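Local coordinates for protein CG11501 (Drosophila melanogaster, PDB 3ZZO) that acts as a secreted immune cytokine that suppresses the immune deficiency pathway, promoting survival of Sindbis virus infection, and limits intestinal stem cell proliferation after bacterial infection, at residues A[5-10]-A[84-89]; A[35-40]-A[66-71]. All coordinates share one frame; numbering follows the deposited sequence.

Contact 1. Residues A[5-10]-A[84-89]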
loop_
_atom_site.group_PDB
_atom_site.type_symbol
_atom_site.label_atom_id
_atom_site.label_comp_id
_atom_site.label_asym_id
_atom_site.label_seq_id
_atom_site.Cartn_x
_atom_site.Cartn_y
_atom_site.Cartn_z
ATOM N N SER A 5 -7.256 6.319 -4.562
ATOM C CA SER A 5 -7.433 4.969 -4.044
ATOM C C SER A 5 -6.143 4.486 -3.383
ATOM O O SER A 5 -5.049 4.758 -3.885
ATOM C CB SER A 5 -7.838 3.987 -5.151
ATOM O OG SER A 5 -9.119 4.315 -5.634
ATOM N N ARG A 6 -6.305 3.791 -2.259
ATOM C CA ARG A 6 -5.197 3.139 -1.567
ATOM C C ARG A 6 -5.739 1.958 -0.796
ATOM O O ARG A 6 -6.973 1.767 -0.748
ATOM C CB ARG A 6 -4.413 4.102 -0.720
ATOM C CG ARG A 6 -5.147 4.763 0.402
ATOM C CD ARG A 6 -4.539 6.103 0.875
ATOM N NE ARG A 6 -5.295 6.716 1.908
ATOM C CZ ARG A 6 -4.741 7.471 2.834
ATOM N NH1 ARG A 6 -3.394 7.682 2.897
ATOM N NH2 ARG A 6 -5.516 7.980 3.768
ATOM N N GLU A 7 -4.891 1.123 -0.242
ATOM C CA GLU A 7 -5.335 0.014 0.597
ATOM C C GLU A 7 -4.614 0.045 1.913
ATOM O O GLU A 7 -3.411 0.279 1.989
ATOM C CB GLU A 7 -5.110 -1.361 -0.050
ATOM C CG GLU A 7 -6.080 -1.702 -1.144
ATOM C CD GLU A 7 -5.847 -3.065 -1.724
ATOM O OE1 GLU A 7 -4.771 -3.650 -1.577
ATOM O OE2 GLU A 7 -6.811 -3.551 -2.401
ATOM N N LEU A 8 -5.357 -0.250 2.961
ATOM C CA LEU A 8 -4.827 -0.504 4.302
ATOM C C LEU A 8 -4.670 -1.995 4.463
ATOM O O LEU A 8 -5.666 -2.730 4.366
ATOM C CB LEU A 8 -5.851 -0.018 5.365
ATOM C CG LEU A 8 -6.381 1.446 5.306
ATOM C CD1 LEU A 8 -7.659 1.602 6.115
ATOM C CD2 LEU A 8 -5.302 2.417 5.731
ATOM N N VAL A 9 -3.468 -2.483 4.678
ATOM C CA VAL A 9 -3.183 -3.889 4.761
ATOM C C VAL A 9 -2.615 -4.239 6.118
ATOM O O VAL A 9 -1.653 -3.612 6.577
ATOM C CB VAL A 9 -2.188 -4.314 3.672
ATOM C CG1 VAL A 9 -1.907 -5.821 3.713
ATOM C CG2 VAL A 9 -2.669 -3.895 2.286
ATOM N N GLU A 10 -3.219 -5.222 6.787
ATOM C CA GLU A 10 -2.671 -5.788 8.016
ATOM C C GLU A 10 -2.166 -7.177 7.688
ATOM O O GLU A 10 -2.822 -7.936 6.975
ATOM C CB GLU A 10 -3.735 -5.882 9.120
ATOM C CG GLU A 10 -4.230 -4.556 9.573
ATOM C CD GLU A 10 -5.209 -4.689 10.753
ATOM O OE1 GLU A 10 -5.368 -5.781 11.368
ATOM O OE2 GLU A 10 -5.906 -3.676 11.029
ATOM N N ILE A 84 -3.745 -10.639 6.580
ATOM C CA ILE A 84 -4.836 -10.813 7.540
ATOM C C ILE A 84 -6.075 -10.031 7.104
ATOM O O ILE A 84 -7.165 -10.558 7.141
ATOM C CB ILE A 84 -4.415 -10.404 8.950
ATOM C CG1 ILE A 84 -3.298 -11.327 9.431
ATOM C CG2 ILE A 84 -5.590 -10.470 9.947
ATOM C CD1 ILE A 84 -2.597 -10.849 10.639
ATOM N N LYS A 85 -5.899 -8.761 6.750
ATOM C CA LYS A 85 -7.017 -7.853 6.469
ATOM C C LYS A 85 -6.578 -6.889 5.375
ATOM O O LYS A 85 -5.460 -6.382 5.410
ATOM C CB LYS A 85 -7.305 -7.022 7.851
ATOM C CG LYS A 85 -8.496 -6.185 7.837
ATOM C CD LYS A 85 -8.525 -5.292 9.043
ATOM C CE LYS A 85 -8.605 -6.005 10.354
ATOM N NZ LYS A 85 -8.523 -5.135 11.618
ATOM N N VAL A 86 -7.496 -6.571 4.444
ATOM C CA VAL A 86 -7.292 -5.536 3.451
ATOM C C VAL A 86 -8.532 -4.665 3.369
ATOM O O VAL A 86 -9.645 -5.192 3.248
ATOM C CB VAL A 86 -7.023 -6.132 2.046
ATOM C CG1 VAL A 86 -6.765 -5.028 1.005
ATOM C CG2 VAL A 86 -5.827 -7.094 2.086
ATOM N N THR A 87 -8.351 -3.368 3.495
ATOM C CA THR A 87 -9.440 -2.396 3.378
ATOM C C THR A 87 -9.135 -1.450 2.236
ATOM O O THR A 87 -8.086 -0.811 2.205
ATOM C CB THR A 87 -9.640 -1.600 4.674
ATOM O OG1 THR A 87 -9.771 -2.528 5.758
ATOM C CG2 THR A 87 -10.851 -0.680 4.566
ATOM N N ARG A 88 -10.075 -1.364 1.308
ATOM C CA ARG A 88 -9.948 -0.452 0.164
ATOM C C ARG A 88 -10.450 0.922 0.524
ATOM O O ARG A 88 -11.575 1.101 0.999
ATOM C CB ARG A 88 -10.713 -0.988 -1.019
ATOM C CG ARG A 88 -10.250 -2.357 -1.476
ATOM C CD ARG A 88 -11.080 -2.926 -2.600
ATOM N NE ARG A 88 -12.424 -3.239 -2.153
ATOM C CZ ARG A 88 -13.258 -4.047 -2.803
ATOM N NH1 ARG A 88 -12.901 -4.649 -3.941
ATOM N NH2 ARG A 88 -14.461 -4.288 -2.267
ATOM N N LEU A 89 -9.609 1.936 0.333
ATOM C CA LEU A 89 -9.973 3.345 0.551
ATOM C C LEU A 89 -10.008 4.062 -0.793
ATOM O O LEU A 89 -9.212 3.805 -1.671
ATOM C CB LEU A 89 -8.956 4.011 1.466
ATOM C CG LEU A 89 -8.732 3.354 2.816
ATOM C CD1 LEU A 89 -7.719 4.153 3.630
ATOM C CD2 LEU A 89 -10.014 3.234 3.639
HETATM O O HOH W 1 -7.270 -3.308 6.740
HETATM O O HOH W 2 -8.776 -2.630 11.219
#
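Arg-6 and Leu-89 form a hydrogen-bonded antiparallel pair, Arg-6 N giving to Leu-89 O and Leu-89 N to Arg-6 O, and the same two-way exchange recurs at Leu-8 and Thr-87. Glu-7 with Arg-88 lies between these two pairs and Val-9 with Val-86 beyond the second; both are non-hydrogen-bonded, and here CA-H groups lean on carbonyls, as Glu-7 CA does on Thr-87 O at 3.3 Å. A classic beta bulge interrupts this regularity: Glu-10 O accepts from Ile-84 N at 2.9 Å and from Lys-85 N at 3.2 Å, both arriving from one face of its carbonyl plane, while Glu-10 N gives to Lys-85 O.

The charged pair lies on the sheet face shared with Leu-8 and Leu-89. Glu-10 and Lys-85 run side by side; the lysine chain, bent at chi3 (-63°), brings NZ above the carboxylate plane, 3.1 Å from Glu-10 OE2, with a weak second bond to OE1. A water links Leu-8 O to Thr-87 OG1.

Apolar contact on this face centres on Leu-89 CD1, which meets Leu-8 CG at 3.5 Å, the two side chains crossing at about a right angle. Leu-89 CD1 also lies 3.9 Å from Arg-6 NE; Arg-6 NH1 is hydrogen-bonded to Gln-42 OE1. On the other face, Val-86 CG1 meets Glu-7 CD at 3.5 Å; that carboxylate reaches the helix start through a weak bond from Ser-69 N.

The backbone therefore fixes strand 81-89 at the sheet edge of the ferredoxin-like subdomain SD1, while the salt bridge reinforces one face, on which the leucine pair packs, and the other brings a carboxylate to the helix start.

Contact 2. Residues A[35-40]-A[66-71]. With EDO (1,2-ethanediol), chain C.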
loop_
_atom_site.group_PDB
_atom_site.type_symbol
_atom_site.label_atom_id
_atom_site.label_comp_id
_atom_site.label_asym_id
_atom_site.label_seq_id
_atom_site.Cartn_x
_atom_site.Cartn_y
_atom_site.Cartn_z
ATOM N N ILE A 35 -0.815 1.133 1.136
ATOM C CA ILE A 35 -0.148 0.950 -0.145
ATOM C C ILE A 35 -0.920 1.585 -1.276
ATOM O O ILE A 35 -2.121 1.808 -1.220
ATOM C CB ILE A 35 0.053 -0.564 -0.445
ATOM C CG1 ILE A 35 -1.279 -1.312 -0.568
ATOM C CG2 ILE A 35 0.991 -1.194 0.559
ATOM C CD1 ILE A 35 -1.178 -2.709 -1.156
ATOM N N CYS A 36 -0.176 1.834 -2.357
ATOM C CA CYS A 36 -0.726 2.149 -3.654
ATOM C C CYS A 36 -0.829 0.879 -4.503
ATOM O O CYS A 36 -0.502 -0.223 -4.031
ATOM C CB CYS A 36 0.132 3.222 -4.345
ATOM S SG CYS A 36 0.282 4.766 -3.401
ATOM N N ALA A 37 -1.281 1.025 -5.740
ATOM C CA ALA A 37 -1.513 -0.155 -6.593
ATOM C C ALA A 37 -0.273 -0.954 -6.914
ATOM O O ALA A 37 -0.389 -2.129 -7.239
ATOM C CB ALA A 37 -2.221 0.262 -7.890
ATOM N N ASP A 38 0.889 -0.329 -6.815
ATOM C CA ASP A 38 2.158 -1.011 -7.019
ATOM C C ASP A 38 2.583 -1.880 -5.855
ATOM O O ASP A 38 3.646 -2.506 -5.899
ATOM C CB ASP A 38 3.255 -0.012 -7.401
ATOM C CG ASP A 38 3.609 0.975 -6.305
ATOM O OD1 ASP A 38 2.865 1.123 -5.297
ATOM O OD2 ASP A 38 4.667 1.654 -6.498
ATOM N N GLY A 39 1.789 -1.970 -4.793
ATOM C CA GLY A 39 2.137 -2.824 -3.687
ATOM C C GLY A 39 3.303 -2.307 -2.873
ATOM O O GLY A 39 3.959 -3.114 -2.180
ATOM N N VAL A 40 3.532 -1.019 -2.921
ATOM C CA VAL A 40 4.530 -0.335 -2.110
ATOM C C VAL A 40 3.821 0.648 -1.198
ATOM O O VAL A 40 2.822 1.254 -1.574
ATOM C CB VAL A 40 5.584 0.368 -3.013
ATOM C CG1 VAL A 40 6.606 1.144 -2.171
ATOM C CG2 VAL A 40 6.273 -0.634 -3.952
ATOM N N GLY A 66 -0.522 -1.548 -10.694
ATOM C CA GLY A 66 -0.251 -2.907 -10.268
ATOM C C GLY A 66 -1.463 -3.545 -9.644
ATOM O O GLY A 66 -2.572 -3.036 -9.761
ATOM N N ASP A 67 -1.257 -4.647 -8.937
ATOM C CA ASP A 67 -2.374 -5.415 -8.383
ATOM C C ASP A 67 -2.437 -5.388 -6.855
ATOM O O ASP A 67 -2.903 -6.349 -6.231
ATOM C CB ASP A 67 -2.580 -6.734 -9.068
ATOM C CG ASP A 67 -1.465 -7.644 -8.892
ATOM O OD1 ASP A 67 -0.283 -7.224 -8.733
ATOM O OD2 ASP A 67 -1.659 -8.896 -9.048
ATOM N N TRP A 68 -2.073 -4.259 -6.267
ATOM C CA TRP A 68 -2.536 -3.928 -4.918
ATOM C C TRP A 68 -1.933 -4.883 -3.884
ATOM O O TRP A 68 -0.734 -5.165 -3.938
ATOM C CB TRP A 68 -4.078 -3.820 -4.867
ATOM C CG TRP A 68 -4.582 -2.641 -5.639
ATOM C CD1 TRP A 68 -5.177 -2.624 -6.879
ATOM C CD2 TRP A 68 -4.565 -1.299 -5.184
ATOM N NE1 TRP A 68 -5.509 -1.331 -7.196
ATOM C CE2 TRP A 68 -5.137 -0.496 -6.176
ATOM C CE3 TRP A 68 -4.067 -0.686 -4.027
ATOM C CZ2 TRP A 68 -5.253 0.887 -6.038
ATOM C CZ3 TRP A 68 -4.159 0.686 -3.895
ATOM C CH2 TRP A 68 -4.724 1.451 -4.898
ATOM N N SER A 69 -2.731 -5.379 -2.951
ATOM C CA SER A 69 -2.208 -6.231 -1.886
ATOM C C SER A 69 -1.521 -7.469 -2.460
ATOM O O SER A 69 -0.578 -8.000 -1.856
ATOM C CB SER A 69 -3.286 -6.600 -0.886
ATOM O OG SER A 69 -4.383 -7.273 -1.526
ATOM N N GLN A 70 -2.013 -7.976 -3.587
ATOM C CA GLN A 70 -1.425 -9.157 -4.236
ATOM C C GLN A 70 0.004 -8.870 -4.669
ATOM O O GLN A 70 0.901 -9.703 -4.499
ATOM C CB GLN A 70 -2.348 -9.517 -5.422
ATOM C CG GLN A 70 -2.024 -10.840 -6.076
ATOM C CD GLN A 70 -3.101 -11.246 -7.050
ATOM O OE1 GLN A 70 -4.136 -10.597 -7.167
ATOM N NE2 GLN A 70 -2.941 -12.381 -7.706
ATOM N N GLU A 71 0.243 -7.662 -5.162
ATOM C CA GLU A 71 1.593 -7.215 -5.528
ATOM C C GLU A 71 2.482 -6.954 -4.300
ATOM O O GLU A 71 3.672 -7.217 -4.342
ATOM C CB GLU A 71 1.525 -5.989 -6.410
ATOM C CG GLU A 71 2.855 -5.608 -6.976
ATOM C CD GLU A 71 2.797 -4.764 -8.201
ATOM O OE1 GLU A 71 1.718 -4.576 -8.781
ATOM O OE2 GLU A 71 3.885 -4.252 -8.607
HETATM C C1 EDO C . -4.564 -11.650 -0.171
HETATM O O1 EDO C . -5.823 -11.228 0.136
HETATM C C2 EDO C . -3.684 -10.438 -0.555
HETATM O O2 EDO C . -4.098 -9.835 -1.671
#
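Trp-68 lays its indole over Ala-37, and the side chain can be followed outward from CB, which sits near Glu-7 OE1 of the neighbouring strand. At CG, 4.1 Å from Ala-37 CA, the ring begins to pass over the turn. Farther along, CD2 and CE2 lie over Ala-37, CE2 coming 3.5 Å from its CB; NE1 and CZ2 also meet this methyl. The result is a CH-pi contact, with Ala-37 CB 3.8 Å from the centroid of the six-membered ring and 23° off its normal. CE3 touches the Cys-36 carbonyl group, CZ3 approaches Cys-36 C at 3.4 Å, and CH2 ends near Ala-37 N. Ile-35 O lies at the ring's edge, near its plane.

The tryptophan backbone holds the same turn: Trp-68 N gives to Ala-37 O at 2.9 Å. Trp-68 occupies the N-cap position of helix 69-75. With CG1 between its backbone N and carbonyl carbon (chi1 63°), Ile-35 brings CD1 to 3.6 Å from Ser-69 N. Ser-69 OG is hydrogen-bonded to O2 of an ethanediol, probably from the crystallisation liquor, at 2.6 Å.

The extended side chain of Glu-71 reaches back along its own segment, OE1 accepting from Asp-67 N nearly along the C-O axis. Its OE2 and Asp-38 O are two acceptors 3.2 Å apart; Arg-75 donates to Asp-38 O and makes a weak, long ion pair with OE2, which probably eases their repulsion. Cys-36 to Gly-39 form a type I turn, overlapped by an Asx turn in which Asp-38 OD1 accepts from Val-40 N.

The indole thus packs one face on a turn anchored by the Cys-36–Cys-47 disulfide; one backbone bond joins that turn to the SD1 helix start, Glu-71 OE1 braces the 66-71 backbone, and Arg-75 bridges to Asp-38 O.

How the contacts relate
From the N terminus, the chain enters strand 6-13 through the first half of contact 1, turns through strands 24-25 and 31-35, and leaves the latter at 35-40, the first half of contact 2. A long excursion without helix or strand follows, closed by contact 2 when the chain returns at 66-71 to begin helix 69-75. Strand 81-89 then comes back beside 5-10, and contact 1 closes the outer loop, with contact 2 nested inside. The two touch directly: Glu-7 O probably accepts from Ile-35 N across neighbouring strands. Together they join the edge strand, the central strands and the helix start of SD1.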